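Local structure of interleukin-2 receptor subunit beta (Mus musculus, 6DG5) at residues R42-T47 with Q71-V76; V30-V35 with T47-L52. The protein serves as the beta subunit of the interleukin-2 receptor, probably binding interleukin-2 at the cell surface and passing its mitogenic signal into the cell. One frame throughout, in Å; residues are numbered along the deposited sequence.

Contact 1. Residues R42-T47 with Q71-V76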
loop_
_atom_site.group_PDB
_atom_site.type_symbol
_atom_site.label_atom_id
_atom_site.label_comp_id
_atom_site.label_asym_id
_atom_site.label_seq_id
_atom_site.Cartn_x
_atom_site.Cartn_y
_atom_site.Cartn_z
ATOM N N ARG B 42 -24.301 -3.844 -4.398
ATOM C CA ARG B 42 -24.451 -4.645 -5.602
ATOM C C ARG B 42 -25.829 -5.292 -5.639
ATOM O O ARG B 42 -26.399 -5.642 -4.602
ATOM C CB ARG B 42 -23.357 -5.714 -5.686
ATOM C CG ARG B 42 -22.039 -5.168 -6.205
ATOM C CD ARG B 42 -20.849 -5.960 -5.702
ATOM N NE ARG B 42 -19.628 -5.568 -6.398
ATOM C CZ ARG B 42 -18.840 -4.569 -6.016
ATOM N NH1 ARG B 42 -19.138 -3.865 -4.934
ATOM N NH2 ARG B 42 -17.749 -4.279 -6.712
ATOM N N HIS B 43 -26.362 -5.442 -6.850
ATOM C CA HIS B 43 -27.718 -5.940 -7.031
ATOM C C HIS B 43 -27.809 -7.461 -7.038
ATOM O O HIS B 43 -28.925 -7.994 -7.036
ATOM C CB HIS B 43 -28.309 -5.389 -8.334
ATOM C CG HIS B 43 -28.595 -3.919 -8.299
ATOM N ND1 HIS B 43 -28.577 -3.133 -9.432
ATOM C CD2 HIS B 43 -28.920 -3.094 -7.275
ATOM C CE1 HIS B 43 -28.871 -1.887 -9.107
ATOM N NE2 HIS B 43 -29.084 -1.837 -7.804
ATOM N N TRP B 44 -26.685 -8.172 -7.035
ATOM C CA TRP B 44 -26.749 -9.619 -7.164
ATOM C C TRP B 44 -27.037 -10.285 -5.820
ATOM O O TRP B 44 -27.050 -9.652 -4.761
ATOM C CB TRP B 44 -25.458 -10.179 -7.770
ATOM C CG TRP B 44 -24.175 -9.671 -7.172
ATOM C CD1 TRP B 44 -23.287 -8.816 -7.756
ATOM C CD2 TRP B 44 -23.623 -10.005 -5.890
ATOM N NE1 TRP B 44 -22.224 -8.591 -6.919
ATOM C CE2 TRP B 44 -22.406 -9.306 -5.765
ATOM C CE3 TRP B 44 -24.042 -10.822 -4.835
ATOM C CZ2 TRP B 44 -21.606 -9.398 -4.627
ATOM C CZ3 TRP B 44 -23.247 -10.910 -3.706
ATOM C CH2 TRP B 44 -22.044 -10.202 -3.611
ATOM N N ASN B 45 -27.261 -11.596 -5.884
ATOM C CA ASN B 45 -27.585 -12.401 -4.708
ATOM C C ASN B 45 -27.034 -13.797 -4.957
ATOM O O ASN B 45 -27.559 -14.527 -5.804
ATOM C CB ASN B 45 -29.091 -12.429 -4.463
ATOM C CG ASN B 45 -29.473 -13.250 -3.248
ATOM O OD1 ASN B 45 -28.623 -13.600 -2.428
ATOM N ND2 ASN B 45 -30.757 -13.559 -3.125
ATOM N N LYS B 46 -25.977 -14.163 -4.234
ATOM C CA LYS B 46 -25.248 -15.400 -4.470
ATOM C C LYS B 46 -25.641 -16.471 -3.456
ATOM O O LYS B 46 -25.963 -16.173 -2.302
ATOM C CB LYS B 46 -23.739 -15.156 -4.413
ATOM C CG LYS B 46 -23.226 -14.262 -5.533
ATOM C CD LYS B 46 -23.220 -15.002 -6.861
ATOM C CE LYS B 46 -23.418 -14.055 -8.035
ATOM N NZ LYS B 46 -22.390 -12.980 -8.092
ATOM N N THR B 47 -25.605 -17.728 -3.902
ATOM C CA THR B 47 -26.070 -18.855 -3.103
ATOM C C THR B 47 -25.130 -20.043 -3.263
ATOM O O THR B 47 -24.468 -20.200 -4.293
ATOM C CB THR B 47 -27.494 -19.277 -3.497
ATOM O OG1 THR B 47 -27.564 -19.464 -4.917
ATOM C CG2 THR B 47 -28.508 -18.224 -3.074
ATOM N N GLN B 71 -11.813 -8.159 -8.628
ATOM C CA GLN B 71 -12.112 -7.462 -7.377
ATOM C C GLN B 71 -13.624 -7.336 -7.252
ATOM O O GLN B 71 -14.230 -6.359 -7.694
ATOM C CB GLN B 71 -11.429 -6.101 -7.334
ATOM C CG GLN B 71 -11.453 -5.447 -5.960
ATOM C CD GLN B 71 -10.683 -6.246 -4.933
ATOM O OE1 GLN B 71 -9.556 -6.671 -5.180
ATOM N NE2 GLN B 71 -11.293 -6.469 -3.776
ATOM N N SER B 72 -14.243 -8.334 -6.618
ATOM C CA SER B 72 -15.699 -8.374 -6.547
ATOM C C SER B 72 -16.253 -7.524 -5.410
ATOM O O SER B 72 -17.408 -7.092 -5.477
ATOM C CB SER B 72 -16.178 -9.819 -6.397
ATOM O OG SER B 72 -15.771 -10.360 -5.154
ATOM N N LEU B 73 -15.463 -7.276 -4.369
ATOM C CA LEU B 73 -15.915 -6.518 -3.213
ATOM C C LEU B 73 -14.921 -5.410 -2.893
ATOM O O LEU B 73 -13.757 -5.454 -3.298
ATOM C CB LEU B 73 -16.094 -7.421 -1.987
ATOM C CG LEU B 73 -17.154 -8.516 -2.088
ATOM C CD1 LEU B 73 -17.025 -9.480 -0.921
ATOM C CD2 LEU B 73 -18.546 -7.908 -2.126
ATOM N N THR B 74 -15.395 -4.418 -2.148
ATOM C CA THR B 74 -14.598 -3.264 -1.755
ATOM C C THR B 74 -14.584 -3.130 -0.236
ATOM O O THR B 74 -15.164 -3.937 0.495
ATOM C CB THR B 74 -15.128 -1.980 -2.396
ATOM O OG1 THR B 74 -16.546 -1.894 -2.204
ATOM C CG2 THR B 74 -14.820 -1.967 -3.874
ATOM N N SER B 75 -13.904 -2.080 0.231
ATOM C CA SER B 75 -13.794 -1.840 1.664
ATOM C C SER B 75 -15.112 -1.365 2.257
ATOM O O SER B 75 -15.388 -1.623 3.434
ATOM C CB SER B 75 -12.695 -0.813 1.929
ATOM O OG SER B 75 -11.645 -0.941 0.986
ATOM N N VAL B 76 -15.934 -0.672 1.464
ATOM C CA VAL B 76 -17.200 -0.140 1.955
ATOM C C VAL B 76 -18.366 -1.091 1.716
ATOM O O VAL B 76 -19.505 -0.764 2.078
ATOM C CB VAL B 76 -17.492 1.232 1.311
ATOM C CG1 VAL B 76 -16.263 2.125 1.393
ATOM C CG2 VAL B 76 -17.930 1.063 -0.130
#
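Arg42 reaches across to the loop 71-76 and brings its guanidinium group against the backbone carbonyl of Ser72. This is an instance of a cation lying beside a carbonyl without hydrogen bonding to it: Ser72 O lies over one face of the planar group, 2.8 Å from Arg42 NE and 3.1 Å from Arg42 NH2, where the N-H directions are poorly aimed. Any attraction is probably that of the positive group for the carbonyl dipole. Leu73 N belongs to the same covered face, while Thr74 OG1 approaches Arg42 NH1 obliquely at 4.2 Å. CG is anti to the carbonyl carbon (chi1 -80°) and the chain runs extended from CG to NE, which carries the guanidinium to the loop.

The hydrogen bonds of the arginine are made elsewhere. NH1 forms a salt bridge with Asp77, which also takes a hydrogen bond from Thr74 OG1, and NH2 bonds to a polar side chain on the chain of another protein.

Apolar contact is slight and comes from Trp44, whose CZ2 meets Leu73 CD2 at 4.2 Å, the methyl lying at the edge of the indole and near its plane. Arg42 CB covers one face of that indole toward the rim, and Lys46 NZ lies over the opposite face.

Within 71-76, Gln71 NE2 donates an almost straight bond (178°) to Leu73 O at 2.7 Å. It ties the amide back onto the backbone two residues on, with Leu73 O in the amide plane, and Gln71 OE1 accepts from Arg15 and pairs with Ser133.

Taken together, the chemistry implies a guanidinium whose polar partners are Asp77 and the other protein, the Ser72 carbonyl merely lying over its face, consistent with loops of a type I cytokine receptor meeting a partner protein.

Contact 2. Residues V30-V35 with T47-L52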
loop_
_atom_site.group_PDB
_atom_site.type_symbol
_atom_site.label_atom_id
_atom_site.label_comp_id
_atom_site.label_asym_id
_atom_site.label_seq_id
_atom_site.Cartn_x
_atom_site.Cartn_y
_atom_site.Cartn_z
ATOM N N VAL B 30 -32.131 -31.099 9.475
ATOM C CA VAL B 30 -32.746 -31.371 8.179
ATOM C C VAL B 30 -31.684 -31.714 7.142
ATOM O O VAL B 30 -30.483 -31.696 7.431
ATOM C CB VAL B 30 -33.603 -30.181 7.715
ATOM C CG1 VAL B 30 -34.877 -30.099 8.542
ATOM C CG2 VAL B 30 -32.810 -28.897 7.822
ATOM N N THR B 31 -32.127 -32.014 5.920
ATOM C CA THR B 31 -31.240 -32.598 4.919
ATOM C C THR B 31 -30.367 -31.549 4.238
ATOM O O THR B 31 -29.158 -31.751 4.081
ATOM C CB THR B 31 -32.059 -33.362 3.879
ATOM O OG1 THR B 31 -33.148 -32.543 3.429
ATOM C CG2 THR B 31 -32.607 -34.651 4.471
ATOM N N THR B 32 -30.957 -30.433 3.815
ATOM C CA THR B 32 -30.259 -29.449 2.998
ATOM C C THR B 32 -30.325 -28.073 3.648
ATOM O O THR B 32 -31.355 -27.686 4.209
ATOM C CB THR B 32 -30.849 -29.408 1.575
ATOM O OG1 THR B 32 -29.945 -30.047 0.662
ATOM C CG2 THR B 32 -31.110 -27.982 1.112
ATOM N N CYS B 33 -29.205 -27.351 3.579
ATOM C CA CYS B 33 -29.099 -25.978 4.053
ATOM C C CYS B 33 -28.255 -25.180 3.073
ATOM O O CYS B 33 -27.284 -25.698 2.513
ATOM C CB CYS B 33 -28.469 -25.902 5.450
ATOM S SG CYS B 33 -29.424 -26.644 6.795
ATOM N N HIS B 34 -28.617 -23.914 2.878
ATOM C CA HIS B 34 -27.951 -23.050 1.913
ATOM C C HIS B 34 -27.506 -21.760 2.588
ATOM O O HIS B 34 -27.929 -21.433 3.700
ATOM C CB HIS B 34 -28.859 -22.737 0.718
ATOM C CG HIS B 34 -28.948 -23.845 -0.285
ATOM N ND1 HIS B 34 -29.251 -25.143 0.065
ATOM C CD2 HIS B 34 -28.773 -23.848 -1.628
ATOM C CE1 HIS B 34 -29.260 -25.898 -1.019
ATOM N NE2 HIS B 34 -28.974 -25.137 -2.060
ATOM N N VAL B 35 -26.638 -21.025 1.896
ATOM C CA VAL B 35 -26.105 -19.753 2.372
ATOM C C VAL B 35 -26.404 -18.692 1.323
ATOM O O VAL B 35 -25.953 -18.803 0.177
ATOM C CB VAL B 35 -24.597 -19.830 2.655
ATOM C CG1 VAL B 35 -24.040 -18.443 2.938
ATOM C CG2 VAL B 35 -24.322 -20.765 3.821
ATOM N N THR B 47 -25.605 -17.728 -3.902
ATOM C CA THR B 47 -26.070 -18.855 -3.103
ATOM C C THR B 47 -25.130 -20.043 -3.263
ATOM O O THR B 47 -24.468 -20.200 -4.293
ATOM C CB THR B 47 -27.494 -19.277 -3.497
ATOM O OG1 THR B 47 -27.564 -19.464 -4.917
ATOM C CG2 THR B 47 -28.508 -18.224 -3.074
ATOM N N CYS B 48 -25.089 -20.885 -2.231
ATOM C CA CYS B 48 -24.314 -22.122 -2.243
ATOM C C CYS B 48 -24.928 -23.079 -1.231
ATOM O O CYS B 48 -25.669 -22.666 -0.336
ATOM C CB CYS B 48 -22.836 -21.871 -1.918
ATOM S SG CYS B 48 -22.584 -21.139 -0.284
ATOM N N GLU B 49 -24.601 -24.360 -1.371
ATOM C CA GLU B 49 -25.102 -25.395 -0.476
ATOM C C GLU B 49 -24.017 -25.812 0.509
ATOM O O GLU B 49 -22.863 -26.023 0.121
ATOM C CB GLU B 49 -25.585 -26.616 -1.257
ATOM C CG GLU B 49 -26.190 -27.704 -0.377
ATOM C CD GLU B 49 -26.422 -29.005 -1.120
ATOM O OE1 GLU B 49 -25.885 -29.154 -2.238
ATOM O OE2 GLU B 49 -27.138 -29.879 -0.584
ATOM N N LEU B 50 -24.395 -25.940 1.780
ATOM C CA LEU B 50 -23.442 -26.341 2.807
ATOM C C LEU B 50 -23.140 -27.831 2.707
ATOM O O LEU B 50 -24.037 -28.649 2.481
ATOM C CB LEU B 50 -23.991 -26.010 4.196
ATOM C CG LEU B 50 -23.993 -24.537 4.603
ATOM C CD1 LEU B 50 -24.946 -24.316 5.762
ATOM C CD2 LEU B 50 -22.590 -24.096 4.979
ATOM N N THR B 51 -21.866 -28.181 2.871
ATOM C CA THR B 51 -21.409 -29.561 2.804
ATOM C C THR B 51 -20.553 -29.871 4.025
ATOM O O THR B 51 -19.805 -29.014 4.502
ATOM C CB THR B 51 -20.610 -29.822 1.520
ATOM O OG1 THR B 51 -21.297 -29.243 0.404
ATOM C CG2 THR B 51 -20.452 -31.319 1.284
ATOM N N LEU B 52 -20.663 -31.102 4.522
ATOM C CA LEU B 52 -19.971 -31.499 5.742
ATOM C C LEU B 52 -18.486 -31.715 5.473
ATOM O O LEU B 52 -18.111 -32.376 4.501
ATOM C CB LEU B 52 -20.593 -32.774 6.311
ATOM C CG LEU B 52 -20.117 -33.209 7.698
ATOM C CD1 LEU B 52 -20.617 -32.243 8.758
ATOM C CD2 LEU B 52 -20.567 -34.630 8.004
#
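Leu50 N gives a nearly straight backbone hydrogen bond (171°) to Cys33 O at 3.0 Å, where strands 33-35 and 47-49 come together antiparallel, their short axes 147° apart. Two residues along each strand, Val35 N donates to Cys48 O at 2.9 Å; the return bond, from Cys48 N to Val35 O, is longer at 3.3 Å and bent. Two carbonyls receive a further CA-H contact: His34 CA approaches Cys48 O, and Thr47 CA approaches Val35 O. Outward, backbone bonds join His34 to Val84, Thr32 to Trp86 and Thr51 to Ala59.

Among the side chains, the polar link is a weak hydrogen bond from Thr32 OG1 to Glu49 OE2, 3.1 Å long. Glu49 reaches it with CG anti to the backbone N (chi1 -177°) and the chain stretched out beyond. Before getting there the chain passes over the imidazole of His34, its non-hydrogen-bonded partner; Glu49 CB makes a CH-pi contact 3.9 Å from the ring centroid.

Val35 and Cys48 lie on the face opposite His34 and Glu49, Val35 CB beside Cys48 SG. Leu50 reaches in to meet both Val35, CG to CG2 at 3.9 Å, and Cys33, CD1 to CB.

The two cysteines tie the hairpin covalently to its neighbours on both flanks: Cys33 to Cys85 of strand 79-86, and Cys48 to Cys60 of strand 57-63. In this antiparallel sheet of the N-terminal domain, Trp22 of strand 17-23 packs on Cys33 and Leu50, and Trp91 of strand 91-99 meets His34 edge-to-face.

How the contacts relate
Contact 1 and contact 2 follow one strand, 46-54, from its approach to its middle, and Thr47 belongs to both. Their centres are 20 Å apart and, apart from the shared strand and sheet, their segments do not touch. One end of this hairpin region, residues 30-35 with 47-52, is disulfide-tied sheet, which no other protein chain of the assembly touches there. The other end, residues 42-47 with 71-76, lies beside another protein of the assembly. Glycan attached to the receptor itself stands nearby in each case: an N-acetylglucosamine is about 9 Å from the side chain of Leu50 and one is about 11 Å from that of Ser72.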